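Local coordinates for putative 6-phosphogluconolactonase (Neisseria gonorrhoeae, PDB 3LHI), which probably hydrolyses 6-phosphogluconolactone to 6-phosphogluconate, the second step of the oxidative pentose phosphate pathway, at residues L133-D138 / K199-Q204. Numbering follows the deposited sequence. Where two conformers were deposited one is given.
Sequences LGMGND and KAVFDQ
Met135, a selenomethionine in the crystal, lays the end of its side chain over helix 196-206, overlapping Val201 and the backbone N of Phe202, which is 3.9 Å from Met135 CE. This methyl carbon CE lies 3.8 Å from Val201 CG1, and Met135 SE is 4.3 Å from Phe202 CB. The chain runs out extended, CG anti to the backbone N (chi1 -175°), and bends only at its last torsion (chi3 73°), which turns CE onto the valine. Val201 answers with both branches: CG1 faces the selenomethionine, whereas CG2 packs against the loop backbone, 3.5 Å from Asn137 O. No hydrogen bond joins 133-138 to 199-204; they meet by van der Waals packing, of methyl on methyl and selenium and of a methyl against a carbonyl oxygen, an example of a long, bendable side chain adapting its end to a beta-branched one. A polar tie comes from just outside, where Lys198 NZ bonds to Met135 O. Phe202 turns its ring toward the sheet, meeting Phe3 edge-to-face and touching Leu191, while Ile193 and Ile215 help to bury Met135. The contact is characteristic of the Rossmann-like fold: the loop leaving strand 130-133 packs on the helix that follows the neighbouring parallel strand 188-194, and that loop carries a Gly-x-Gly-x-Asp-Gly-His sequence, consistent with the signature known in 6-phosphogluconolactonases.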
# COMPACT_ATOMS: atom_id res chain seq x y z
N LEU A 133 -3.10 -3.00 0.14
CA LEU A 133 -3.31 -2.39 -1.15
C LEU A 133 -4.70 -1.79 -1.27
O LEU A 133 -5.62 -2.17 -0.52
CB LEU A 133 -3.13 -3.44 -2.25
CG LEU A 133 -1.72 -3.97 -2.46
CD1 LEU A 133 -1.72 -5.09 -3.48
CD2 LEU A 133 -0.79 -2.84 -2.87
N GLY A 134 -4.85 -0.84 -2.17
CA GLY A 134 -6.12 -0.42 -2.66
C GLY A 134 -6.16 -0.62 -4.17
O GLY A 134 -5.23 -1.17 -4.75
N MSE A 135 -7.25 -0.23 -4.80
CA MSE A 135 -7.39 -0.36 -6.25
C MSE A 135 -8.16 0.82 -6.79
O MSE A 135 -9.23 1.16 -6.23
CB MSE A 135 -8.08 -1.66 -6.58
CG MSE A 135 -8.18 -1.95 -8.10
SE MSE A 135 -9.49 -3.32 -8.47
CE MSE A 135 -11.01 -2.18 -8.13
N GLY A 136 -7.69 1.44 -7.86
CA GLY A 136 -8.45 2.49 -8.52
C GLY A 136 -9.52 1.94 -9.45
O GLY A 136 -9.60 0.74 -9.74
N ASN A 137 -10.35 2.87 -9.94
CA ASN A 137 -11.36 2.53 -10.91
C ASN A 137 -10.78 2.08 -12.25
O ASN A 137 -11.46 1.42 -13.00
CB ASN A 137 -12.26 3.75 -11.13
CG ASN A 137 -13.18 4.04 -9.94
OD1 ASN A 137 -13.56 3.16 -9.15
ND2 ASN A 137 -13.61 5.30 -9.86
N ASP A 138 -9.50 2.38 -12.48
CA ASP A 138 -8.71 1.91 -13.62
C ASP A 138 -8.06 0.55 -13.38
O ASP A 138 -7.31 0.07 -14.22
CB ASP A 138 -7.65 2.95 -14.00
CG ASP A 138 -6.62 3.18 -12.92
OD1 ASP A 138 -6.84 2.70 -11.79
OD2 ASP A 138 -5.61 3.81 -13.24
N LYS A 199 -16.10 -3.33 -7.34
CA LYS A 199 -16.31 -4.79 -7.42
C LYS A 199 -16.30 -5.23 -8.89
O LYS A 199 -15.71 -6.26 -9.21
CB LYS A 199 -17.55 -5.34 -6.69
CG LYS A 199 -17.60 -6.91 -6.71
CD LYS A 199 -18.75 -7.51 -5.90
CE LYS A 199 -18.80 -9.04 -6.03
NZ LYS A 199 -18.97 -9.50 -7.45
N ALA A 200 -16.88 -4.43 -9.78
CA ALA A 200 -16.90 -4.81 -11.22
C ALA A 200 -15.50 -4.85 -11.87
O ALA A 200 -15.11 -5.84 -12.50
CB ALA A 200 -17.88 -3.90 -12.03
N VAL A 201 -14.70 -3.85 -11.54
CA VAL A 201 -13.32 -3.80 -12.01
C VAL A 201 -12.48 -4.93 -11.40
O VAL A 201 -11.71 -5.60 -12.09
CB VAL A 201 -12.73 -2.45 -11.64
CG1 VAL A 201 -11.22 -2.42 -11.96
CG2 VAL A 201 -13.47 -1.33 -12.37
N PHE A 202 -12.63 -5.15 -10.08
CA PHE A 202 -12.03 -6.31 -9.46
C PHE A 202 -12.38 -7.63 -10.19
O PHE A 202 -11.50 -8.47 -10.45
CB PHE A 202 -12.41 -6.41 -7.98
CG PHE A 202 -11.83 -7.59 -7.32
CD1 PHE A 202 -10.57 -7.54 -6.73
CD2 PHE A 202 -12.51 -8.80 -7.31
CE1 PHE A 202 -10.03 -8.64 -6.17
CE2 PHE A 202 -11.94 -9.93 -6.73
CZ PHE A 202 -10.68 -9.82 -6.15
N ASP A 203 -13.67 -7.82 -10.48
CA ASP A 203 -14.07 -9.07 -11.13
C ASP A 203 -13.41 -9.23 -12.52
O ASP A 203 -12.94 -10.33 -12.88
CB ASP A 203 -15.59 -9.18 -11.20
CG ASP A 203 -16.24 -9.41 -9.82
OD1 ASP A 203 -15.59 -9.96 -8.90
OD2 ASP A 203 -17.43 -9.03 -9.70
N GLN A 204 -13.33 -8.15 -13.28
CA GLN A 204 -12.55 -8.19 -14.53
C GLN A 204 -11.10 -8.59 -14.24
O GLN A 204 -10.57 -9.58 -14.81
CB GLN A 204 -12.59 -6.83 -15.22
CG GLN A 204 -11.95 -6.78 -16.61
CD GLN A 204 -12.65 -7.64 -17.63
OE1 GLN A 204 -13.88 -7.75 -17.65
NE2 GLN A 204 -11.86 -8.27 -18.50